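Local coordinates for tyrosine-protein phosphatase non-receptor type 18 (PDB 2OC3), which removes phosphate from phosphotyrosine in proteins, including autophosphorylated tyrosine kinases that are known to be overexpressed in tumour tissue, at residues D118-R121 / L122-E125; C145-Y148 / W149-Q153; V249-L252 / L253-Q256. All blocks are in the same frame, centred on the assembly; numbering follows the deposited sequence.

Interaction 1 (D118-R121 / L122-E125)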
ATOM      1  N   ASP A 118      14.331   8.415  -2.094  1.00  9.36           N
ATOM      2  CA  ASP A 118      13.630   8.275  -0.819  1.00  8.01           C
ATOM      3  C   ASP A 118      12.818   6.979  -0.711  1.00  7.48           C
ATOM      4  O   ASP A 118      12.745   6.334   0.338  1.00  7.86           O
ATOM      5  CB  ASP A 118      12.768   9.489  -0.559  1.00  8.55           C
ATOM      6  CG  ASP A 118      13.580  10.777  -0.413  1.00 10.03           C
ATOM      7  OD1 ASP A 118      14.767  10.695   0.006  1.00 13.45           O
ATOM      8  OD2 ASP A 118      12.995  11.851  -0.714  1.00 12.73           O
ATOM      9  N   PHE A 119      12.183   6.598  -1.815  1.00  6.76           N
ATOM     10  CA  PHE A 119      11.484   5.329  -1.888  1.00  8.41           C
ATOM     11  C   PHE A 119      12.412   4.151  -1.564  1.00  7.36           C
ATOM     12  O   PHE A 119      12.079   3.289  -0.763  1.00  6.93           O
ATOM     13  CB  PHE A 119      10.851   5.161  -3.275  1.00  8.39           C
ATOM     14  CG  PHE A 119      10.120   3.900  -3.453  1.00  9.85           C
ATOM     15  CD1 PHE A 119       8.778   3.820  -3.100  1.00 12.03           C
ATOM     16  CD2 PHE A 119      10.723   2.805  -4.037  1.00 10.11           C
ATOM     17  CE1 PHE A 119       8.060   2.641  -3.315  1.00 12.21           C
ATOM     18  CE2 PHE A 119      10.029   1.630  -4.218  1.00 10.99           C
ATOM     19  CZ  PHE A 119       8.702   1.548  -3.842  1.00 11.05           C
ATOM     20  N   TRP A 120      13.604   4.150  -2.157  1.00  7.09           N
ATOM     21  CA  TRP A 120      14.563   3.053  -1.835  1.00  8.42           C
ATOM     22  C   TRP A 120      15.122   3.155  -0.421  1.00  8.02           C
ATOM     23  O   TRP A 120      15.336   2.149   0.225  1.00  7.69           O
ATOM     24  CB  TRP A 120      15.652   2.934  -2.900  1.00  7.60           C
ATOM     25  CG  TRP A 120      15.115   2.311  -4.161  1.00  7.84           C
ATOM     26  CD1 TRP A 120      14.939   2.915  -5.372  1.00 13.16           C
ATOM     27  CD2 TRP A 120      14.635   0.971  -4.301  1.00  7.04           C
ATOM     28  NE1 TRP A 120      14.367   2.030  -6.247  1.00 13.06           N
ATOM     29  CE2 TRP A 120      14.195   0.826  -5.640  1.00 10.77           C
ATOM     30  CE3 TRP A 120      14.552  -0.125  -3.452  1.00  8.21           C
ATOM     31  CZ2 TRP A 120      13.661  -0.383  -6.128  1.00  9.29           C
ATOM     32  CZ3 TRP A 120      14.048  -1.330  -3.957  1.00 10.82           C
ATOM     33  CH2 TRP A 120      13.593  -1.421  -5.273  1.00 10.61           C
ATOM     34  N   ARG A 121      15.315   4.371   0.105  1.00  7.59           N
ATOM     35  CA  ARG A 121      15.686   4.492   1.523  1.00  8.76           C
ATOM     36  C   ARG A 121      14.640   3.840   2.440  1.00  7.50           C
ATOM     37  O   ARG A 121      14.963   3.162   3.431  1.00  9.38           O
ATOM     38  CB  ARG A 121      15.839   5.968   1.911  1.00  9.48           C
ATOM     39  CG  ARG A 121      17.078   6.671   1.354  1.00  9.39           C
ATOM     40  CD  ARG A 121      16.978   8.224   1.489  1.00 15.13           C
ATOM     41  NE  ARG A 121      16.998   8.620   2.873  1.00 14.66           N
ATOM     42  CZ  ARG A 121      16.374   9.678   3.408  1.00 11.37           C
ATOM     43  NH1 ARG A 121      15.626  10.525   2.703  1.00 10.10           N
ATOM     44  NH2 ARG A 121      16.560   9.884   4.686  1.00 13.38           N
ATOM     45  N   LEU A 122      13.365   4.053   2.097  1.00  7.72           N
ATOM     46  CA  LEU A 122      12.247   3.458   2.839  1.00  7.76           C
ATOM     47  C   LEU A 122      12.353   1.936   2.766  1.00  8.04           C
ATOM     48  O   LEU A 122      12.365   1.263   3.803  1.00  9.58           O
ATOM     49  CB  LEU A 122      10.896   3.961   2.289  1.00  8.36           C
ATOM     50  CG  LEU A 122       9.596   3.430   2.888  1.00 12.25           C
ATOM     51  CD1 LEU A 122       8.451   4.378   2.507  1.00 13.46           C
ATOM     52  CD2 LEU A 122       9.247   2.044   2.384  1.00 10.49           C
ATOM     53  N   VAL A 123      12.448   1.401   1.539  1.00  7.34           N
ATOM     54  CA  VAL A 123      12.481  -0.045   1.362  1.00  8.87           C
ATOM     55  C   VAL A 123      13.689  -0.633   2.128  1.00  9.75           C
ATOM     56  O   VAL A 123      13.577  -1.646   2.822  1.00  8.82           O
ATOM     57  CB  VAL A 123      12.538  -0.369  -0.135  1.00  8.52           C
ATOM     58  CG1 VAL A 123      12.888  -1.848  -0.352  1.00  8.68           C
ATOM     59  CG2 VAL A 123      11.222   0.020  -0.798  1.00 10.14           C
ATOM     60  N   TRP A 124      14.844   0.014   2.011  1.00  7.11           N
ATOM     61  CA  TRP A 124      16.058  -0.530   2.654  1.00  7.65           C
ATOM     62  C   TRP A 124      15.985  -0.432   4.184  1.00  8.59           C
ATOM     63  O   TRP A 124      16.237  -1.370   4.939  1.00  9.78           O
ATOM     64  CB  TRP A 124      17.260   0.246   2.144  1.00  9.88           C
ATOM     65  CG  TRP A 124      18.571  -0.434   2.467  1.00 10.51           C
ATOM     66  CD1 TRP A 124      19.326  -0.267   3.596  1.00 11.01           C
ATOM     67  CD2 TRP A 124      19.218  -1.454   1.695  1.00  9.32           C
ATOM     68  NE1 TRP A 124      20.408  -1.102   3.569  1.00 10.90           N
ATOM     69  CE2 TRP A 124      20.396  -1.810   2.399  1.00  9.63           C
ATOM     70  CE3 TRP A 124      18.951  -2.065   0.473  1.00 10.48           C
ATOM     71  CZ2 TRP A 124      21.263  -2.791   1.938  1.00 12.31           C
ATOM     72  CZ3 TRP A 124      19.845  -3.025   0.012  1.00 12.45           C
ATOM     73  CH2 TRP A 124      20.977  -3.370   0.752  1.00 13.84           C
ATOM     74  N   GLU A 125      15.650   0.755   4.657  1.00  7.73           N
ATOM     75  CA  GLU A 125      15.691   1.016   6.111  1.00  9.05           C
ATOM     76  C   GLU A 125      14.802   0.054   6.893  1.00  7.03           C
ATOM     77  O   GLU A 125      15.200  -0.438   7.969  1.00 11.78           O
ATOM     78  CB  GLU A 125      15.273   2.460   6.424  1.00  9.51           C
ATOM     79  CG  GLU A 125      15.214   2.742   7.935  1.00 10.39           C
ATOM     80  CD  GLU A 125      15.156   4.221   8.293  1.00 13.53           C
ATOM     81  OE1 GLU A 125      15.203   5.092   7.394  1.00 13.58           O
ATOM     82  OE2 GLU A 125      15.083   4.467   9.530  1.00 20.83           O
TER

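Interaction 2 (C145-Y148 / W149-Q153)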
ATOM      1  N   CYS A 145       3.204   7.124 -11.757  1.00  9.12           N
ATOM      2  CA  CYS A 145       4.303   6.618 -10.960  1.00  6.83           C
ATOM      3  C   CYS A 145       5.550   6.563 -11.792  1.00  8.23           C
ATOM      4  O   CYS A 145       5.480   6.046 -12.925  1.00 11.27           O
ATOM      5  CB  CYS A 145       3.962   5.205 -10.471  1.00  6.95           C
ATOM      6  SG  CYS A 145       5.138   4.464  -9.294  1.00  9.36           S
ATOM      7  N   GLU A 146       6.686   6.988 -11.228  1.00  8.72           N
ATOM      8  CA  GLU A 146       7.955   6.740 -11.894  1.00  7.17           C
ATOM      9  C   GLU A 146       8.395   5.288 -11.805  1.00  9.89           C
ATOM     10  O   GLU A 146       8.185   4.625 -10.773  1.00 11.97           O
ATOM     11  CB  GLU A 146       9.035   7.655 -11.341  1.00 13.58           C
ATOM     12  CG  GLU A 146       8.762   9.096 -11.615  1.00 22.91           C
ATOM     13  CD  GLU A 146       8.702   9.415 -13.109  1.00 13.32           C
ATOM     14  OE1 GLU A 146       9.681   9.075 -13.812  1.00 19.02           O
ATOM     15  OE2 GLU A 146       7.672   9.918 -13.569  1.00 21.20           O
ATOM     16  N   ARG A 147       9.054   4.795 -12.845  1.00 10.38           N
ATOM     17  CA  ARG A 147       9.647   3.469 -12.811  1.00 12.00           C
ATOM     18  C   ARG A 147      10.818   3.515 -11.836  1.00 10.76           C
ATOM     19  O   ARG A 147      11.774   4.298 -12.002  1.00 12.29           O
ATOM     20  CB  ARG A 147      10.134   3.043 -14.193  1.00 15.39           C
ATOM     21  CG  ARG A 147      10.917   1.764 -14.126  1.00 13.16           C
ATOM     22  CD  ARG A 147      11.086   1.140 -15.480  1.00 17.68           C
ATOM     23  NE  ARG A 147      11.877   1.963 -16.391  1.00 15.82           N
ATOM     24  CZ  ARG A 147      13.211   2.001 -16.413  1.00 17.78           C
ATOM     25  NH1 ARG A 147      13.947   1.319 -15.532  1.00 20.78           N
ATOM     26  NH2 ARG A 147      13.840   2.768 -17.315  1.00 25.64           N
ATOM     27  N   TYR A 148      10.758   2.652 -10.828  1.00  8.90           N
ATOM     28  CA  TYR A 148      11.820   2.503  -9.844  1.00 10.99           C
ATOM     29  C   TYR A 148      12.515   1.169  -9.897  1.00 13.37           C
ATOM     30  O   TYR A 148      13.447   0.930  -9.118  1.00 15.70           O
ATOM     31  CB  TYR A 148      11.250   2.750  -8.467  1.00 10.78           C
ATOM     32  CG  TYR A 148      10.058   1.868  -8.118  1.00  9.39           C
ATOM     33  CD1 TYR A 148      10.240   0.559  -7.632  1.00  9.07           C
ATOM     34  CD2 TYR A 148       8.750   2.361  -8.197  1.00  8.66           C
ATOM     35  CE1 TYR A 148       9.194  -0.248  -7.292  1.00  7.82           C
ATOM     36  CE2 TYR A 148       7.657   1.519  -7.871  1.00  7.42           C
ATOM     37  CZ  TYR A 148       7.895   0.231  -7.389  1.00  8.33           C
ATOM     38  OH  TYR A 148       6.860  -0.567  -6.999  1.00  8.22           O
ATOM     39  N   TRP A 149      12.049   0.290 -10.772  1.00 11.83           N
ATOM     40  CA  TRP A 149      12.622  -1.045 -11.002  1.00 12.15           C
ATOM     41  C   TRP A 149      13.467  -1.008 -12.276  1.00 15.97           C
ATOM     42  O   TRP A 149      13.311  -0.126 -13.129  1.00 15.80           O
ATOM     43  CB  TRP A 149      11.509  -2.084 -11.098  1.00 13.23           C
ATOM     44  CG  TRP A 149      10.540  -1.837 -12.201  1.00 11.82           C
ATOM     45  CD1 TRP A 149      10.620  -2.311 -13.460  1.00 15.58           C
ATOM     46  CD2 TRP A 149       9.341  -1.014 -12.155  1.00 10.74           C
ATOM     47  NE1 TRP A 149       9.582  -1.843 -14.218  1.00 12.93           N
ATOM     48  CE2 TRP A 149       8.782  -1.041 -13.443  1.00 11.31           C
ATOM     49  CE3 TRP A 149       8.693  -0.259 -11.162  1.00 11.44           C
ATOM     50  CZ2 TRP A 149       7.616  -0.397 -13.758  1.00 10.70           C
ATOM     51  CZ3 TRP A 149       7.534   0.422 -11.498  1.00 12.67           C
ATOM     52  CH2 TRP A 149       7.020   0.373 -12.791  1.00 11.90           C
ATOM     53  N   ALA A 150      14.367  -1.985 -12.378  1.00 14.50           N
ATOM     54  CA  ALA A 150      15.295  -2.098 -13.494  1.00 12.94           C
ATOM     55  C   ALA A 150      14.633  -2.877 -14.599  1.00 14.43           C
ATOM     56  O   ALA A 150      13.648  -3.592 -14.393  1.00 16.08           O
ATOM     57  CB  ALA A 150      16.568  -2.792 -13.050  1.00 13.67           C
ATOM     58  N   GLN A 151      15.167  -2.681 -15.801  1.00 18.32           N
ATOM     59  CA  GLN A 151      14.735  -3.447 -16.960  1.00 23.74           C
ATOM     60  C   GLN A 151      15.830  -4.422 -17.380  1.00 17.93           C
ATOM     61  O   GLN A 151      16.950  -4.377 -16.875  1.00 18.21           O
ATOM     62  CB  GLN A 151      14.295  -2.508 -18.088  1.00 23.05           C
ATOM     63  CG  GLN A 151      13.000  -1.784 -17.679  1.00 31.71           C
ATOM     64  CD  GLN A 151      12.430  -0.827 -18.715  1.00 31.80           C
ATOM     65  OE1 GLN A 151      11.208  -0.709 -18.842  1.00 41.41           O
ATOM     66  NE2 GLN A 151      13.300  -0.105 -19.421  1.00 31.69           N
ATOM     67  N   GLU A 152      15.468  -5.344 -18.261  1.00 19.36           N
ATOM     68  CA  GLU A 152      16.385  -6.411 -18.670  1.00 23.69           C
ATOM     69  C   GLU A 152      17.679  -5.830 -19.211  1.00 25.17           C
ATOM     70  O   GLU A 152      17.651  -4.966 -20.089  1.00 26.82           O
ATOM     71  CB  GLU A 152      15.728  -7.314 -19.723  1.00 32.69           C
ATOM     72  CG  GLU A 152      16.622  -8.445 -20.227  1.00 32.35           C
ATOM     73  N   GLN A 153      18.797  -6.277 -18.649  1.00 30.13           N
ATOM     74  CA  GLN A 153      20.120  -5.791 -19.024  1.00 37.25           C
ATOM     75  C   GLN A 153      20.261  -4.266 -18.935  1.00 36.91           C
ATOM     76  O   GLN A 153      21.058  -3.664 -19.658  1.00 40.07           O
ATOM     77  CB  GLN A 153      20.478  -6.282 -20.435  1.00 39.88           C
ATOM     78  CG  GLN A 153      20.549  -7.800 -20.556  1.00 45.82           C
ATOM     79  CD  GLN A 153      20.788  -8.259 -21.982  1.00 55.91           C
ATOM     80  OE1 GLN A 153      20.388  -7.594 -22.944  1.00 75.85           O
ATOM     81  NE2 GLN A 153      21.436  -9.408 -22.128  1.00 74.81           N
TER

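Interaction 3 (V249-L252 / L253-Q256)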
ATOM      1  N   VAL A 249      -7.594  -8.758   6.515  1.00  7.79           N
ATOM      2  CA  VAL A 249      -8.710  -9.691   6.711  1.00  8.78           C
ATOM      3  C   VAL A 249      -8.267 -11.124   6.419  1.00  9.33           C
ATOM      4  O   VAL A 249      -8.650 -12.072   7.138  1.00 10.40           O
ATOM      5  CB  VAL A 249      -9.952  -9.272   5.930  1.00  9.27           C
ATOM      6  CG1 VAL A 249     -11.091 -10.310   6.124  1.00 12.69           C
ATOM      7  CG2 VAL A 249     -10.391  -7.878   6.366  1.00  9.38           C
ATOM      8  N   ARG A 250      -7.432 -11.316   5.411  1.00  9.74           N
ATOM      9  CA  ARG A 250      -6.949 -12.655   5.104  1.00  8.29           C
ATOM     10  C   ARG A 250      -6.072 -13.178   6.223  1.00  9.22           C
ATOM     11  O   ARG A 250      -6.118 -14.371   6.519  1.00 12.98           O
ATOM     12  CB  ARG A 250      -6.179 -12.641   3.793  1.00 11.05           C
ATOM     13  CG  ARG A 250      -5.744 -14.013   3.308  1.00 11.29           C
ATOM     14  CD  ARG A 250      -5.285 -13.971   1.872  1.00 12.78           C
ATOM     15  NE  ARG A 250      -4.769 -15.287   1.473  1.00 12.30           N
ATOM     16  CZ  ARG A 250      -3.525 -15.693   1.698  1.00 10.51           C
ATOM     17  NH1 ARG A 250      -2.607 -14.936   2.256  1.00 11.66           N
ATOM     18  NH2 ARG A 250      -3.165 -16.921   1.306  1.00 16.51           N
ATOM     19  N   GLN A 251      -5.265 -12.340   6.849  1.00  9.28           N
ATOM     20  CA  GLN A 251      -4.450 -12.778   7.967  1.00 10.60           C
ATOM     21  C   GLN A 251      -5.342 -13.187   9.138  1.00 11.06           C
ATOM     22  O   GLN A 251      -5.057 -14.212   9.790  1.00 14.38           O
ATOM     23  CB  GLN A 251      -3.470 -11.712   8.376  1.00 12.58           C
ATOM     24  CG  GLN A 251      -2.390 -11.479   7.311  1.00 11.63           C
ATOM     25  CD  GLN A 251      -1.601 -12.744   6.980  1.00 12.45           C
ATOM     26  OE1 GLN A 251      -1.918 -13.509   6.051  1.00 15.35           O
ATOM     27  NE2 GLN A 251      -0.552 -12.954   7.750  1.00 24.65           N
ATOM     28  N   LEU A 252      -6.406 -12.445   9.408  1.00  9.28           N
ATOM     29  CA  LEU A 252      -7.367 -12.866  10.455  1.00 11.53           C
ATOM     30  C   LEU A 252      -7.939 -14.233  10.120  1.00 13.82           C
ATOM     31  O   LEU A 252      -8.050 -15.117  10.976  1.00 13.76           O
ATOM     32  CB  LEU A 252      -8.522 -11.875  10.609  1.00 13.48           C
ATOM     33  CG  LEU A 252      -8.197 -10.503  11.200  1.00 12.34           C
ATOM     34  CD1 LEU A 252      -9.489  -9.643  11.220  1.00 17.93           C
ATOM     35  CD2 LEU A 252      -7.525 -10.624  12.577  1.00 13.14           C
ATOM     36  N   LEU A 253      -8.321 -14.432   8.874  1.00 11.03           N
ATOM     37  CA  LEU A 253      -8.958 -15.681   8.451  1.00 11.48           C
ATOM     38  C   LEU A 253      -8.010 -16.854   8.623  1.00 14.68           C
ATOM     39  O   LEU A 253      -8.371 -17.898   9.208  1.00 15.51           O
ATOM     40  CB  LEU A 253      -9.373 -15.574   6.988  1.00 12.73           C
ATOM     41  CG  LEU A 253     -10.133 -16.733   6.368  1.00 19.15           C
ATOM     42  CD1 LEU A 253     -11.484 -16.878   7.045  1.00 26.65           C
ATOM     43  CD2 LEU A 253     -10.287 -16.486   4.878  1.00 19.07           C
ATOM     44  N   LEU A 254      -6.777 -16.698   8.183  1.00 11.62           N
ATOM     45  CA  LEU A 254      -5.836 -17.815   8.226  1.00 12.76           C
ATOM     46  C   LEU A 254      -5.379 -18.138   9.652  1.00 17.86           C
ATOM     47  O   LEU A 254      -4.959 -19.266   9.946  1.00 21.93           O
ATOM     48  CB  LEU A 254      -4.621 -17.506   7.344  1.00 18.48           C
ATOM     49  CG  LEU A 254      -4.923 -17.346   5.861  1.00 20.03           C
ATOM     50  CD1 LEU A 254      -3.693 -16.791   5.153  1.00 22.53           C
ATOM     51  CD2 LEU A 254      -5.350 -18.684   5.228  1.00 23.81           C
ATOM     52  N   THR A 255      -5.448 -17.164  10.542  1.00 14.32           N
ATOM     53  CA  THR A 255      -5.076 -17.350  11.953  1.00 15.72           C
ATOM     54  C   THR A 255      -6.296 -17.690  12.821  1.00 14.60           C
ATOM     55  O   THR A 255      -6.169 -17.768  14.045  1.00 16.80           O
ATOM     56  CB  THR A 255      -4.384 -16.142  12.524  1.00 18.19           C
ATOM     57  OG1 THR A 255      -5.227 -15.001  12.427  1.00 15.19           O
ATOM     58  CG2 THR A 255      -3.046 -15.883  11.777  1.00 23.41           C
ATOM     59  N   GLN A 256      -7.453 -17.873  12.198  1.00 13.23           N
ATOM     60  CA  GLN A 256      -8.703 -18.285  12.865  1.00 13.48           C
ATOM     61  C   GLN A 256      -9.231 -17.240  13.837  1.00 16.00           C
ATOM     62  O   GLN A 256      -9.954 -17.561  14.806  1.00 18.46           O
ATOM     63  CB  GLN A 256      -8.533 -19.659  13.538  1.00 14.88           C
ATOM     64  CG  GLN A 256      -7.904 -20.705  12.642  1.00 19.79           C
ATOM     65  CD  GLN A 256      -8.761 -21.077  11.456  1.00 31.54           C
ATOM     66  OE1 GLN A 256      -9.928 -21.451  11.610  1.00 50.39           O
ATOM     67  NE2 GLN A 256      -8.186 -20.990  10.252  1.00 41.75           N
TER

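Interaction 1 (D118-R121 / L122-E125)
V123 makes the side-chain contacts across this last stretch of helix 116-125, one with each of two aromatic residues. Its CG2 lies over one face of the F119 ring, 4.0 Å from F119 CE2. Its CG1 comes obliquely at the benzo part of the W120 indole, 3.8 Å from W120 CZ3. V123 CG1 is anti to the backbone N (chi1 167°), which leaves CG2 beside that N; the two methyls thus part, CG2 to the phenyl and CG1 to the indole. The W120 side chain runs alongside V123 and points the same way. F119 CD2 sits over the rim of one indole face.

The backbone bonds are those of a regular alpha-helix, each from residue i+4 to the carbonyl of residue i. V123 N donates to F119 O at 3.0 Å, and W124 N to W120 O at 2.8 Å. L122 N and E125 N bond in the same way to D118 O and R121 O.

The helix belongs to the classical protein tyrosine phosphatase catalytic domain and packs against its central mixed sheet. W120 touches L180 and V182 of strand 175-184, and W124 touches V182. The F119 side chain is about 10 Å from that of C233, the predicted phosphocysteine nucleophile.

The charged groups lie on another side of the helix. R121 NH1 forms a salt bridge with D118 OD1 at 2.8 Å. The oxygen lies in the guanidinium plane, but NH1 meets it from above the carboxylate plane, 52° out. A bend at chi3 (67°) turns the guanidinium back toward D118. R121 NH2 bonds to the carbonyls of L81 and S88. The E125 carboxylate holds S80 OG through OE2 and L81 N through OE1.

Interaction 2 (C145-Y148 / W149-Q153)
Swung away from its own backbone N at the first torsion, R147 stays extended to CD and then bends at chi3 (64°). This carries R147 across W149, whose own CG stands between its backbone N and carbonyl carbon. Y148 takes the same first torsion as W149, and its ring faces the edge of the indole. The segment is an irregular loop of the tyrosine phosphatase domain, between strands 142-143 and 156-158.

The W149 indole is met in two ways. R147 CG sits over one face as a CH-pi contact, 3.7 Å from the centroid of the five-membered ring. R147 CD lies over the same face, 3.6 Å from W149 NE1. The six-membered ring turns its edge to the face of Y148 in a T-shaped stack, with centroids 5.0 Å apart and planes at 87°. W149 CE3 stands over the centre of the tyrosine ring. R178 makes a cation-pi contact with W149.

Y148 is buried. Its OH bonds to H232 NE2 and Q193 NE2, which fixes the far end of the ring. H232 directly precedes C233, the predicted nucleophile, so this ring packs beside the base of the phosphate-binding loop.

The R147 guanidinium is held at its edge and covered on one face. The Q151 amide stacks on that face nearly parallel, its plane 5° from that of the guanidinium, with Q151 NE2 3.6 Å from NH2 of R147. At the edge, R147 NH1 donates to W149 O at 2.9 Å, and the donor lies in the carbonyl plane.

Interaction 3 (V249-L252 / L253-Q256)
R250 and L254 pack one turn apart near the end of helix 238-254. This is the helix that follows the catalytic loop of the phosphatase domain, and it closes in a Schellman motif at Q256. L254 CB lies 3.6 Å from R250 O, and L254 CG comes closer to the same oxygen, at 3.3 Å. L254 CD1 then reaches over the guanidinium of R250, above the centre of one face, and lies 3.6 Å from both CZ and NH1 of R250. The arginine chain is extended from CG to NE, with chi4 at -85° turning the flat group broadside to the methyl. Q251 OE1 also approaches L254 CD1, at 3.8 Å. R250 further touches E216 and R219 of helix 209-222. With alanine here the flat group beside L254 CD1 is gone, which is likely to open a gap against L254 and to lose the contacts with E216 and R219.

Beyond L254 the helix ends. Q256 has positive phi, and Q256 N bonds to L253 O. Q251 O takes two hydrogen bonds from T255, one from N and one from OG1, which reach it from opposite faces of the carbonyl plane. The hydroxyl bond is the shorter, with T255 OG1 2.8 Å from Q251 O.

In the fold
Along the chain the three contacts come in the order 1, 2, 3, all within one phosphatase catalytic domain. Interactions 1 and 2 are neighbours, with centres about 15 Å apart. They touch directly: F119 packs on Y148, and W120 NE1 makes a weak hydrogen bond to Y148 O. Helix 116-125 and the loop after strand 142-143 thus form one packed region beside the central sheet, near the predicted nucleophile. Interaction 3 is surface packing at the far end of helix 238-254, which follows the catalytic loop. Its centre is about 29 Å from that of interaction 1 and 33 Å from that of interaction 2, on the opposite side of the chain's centre from the latter.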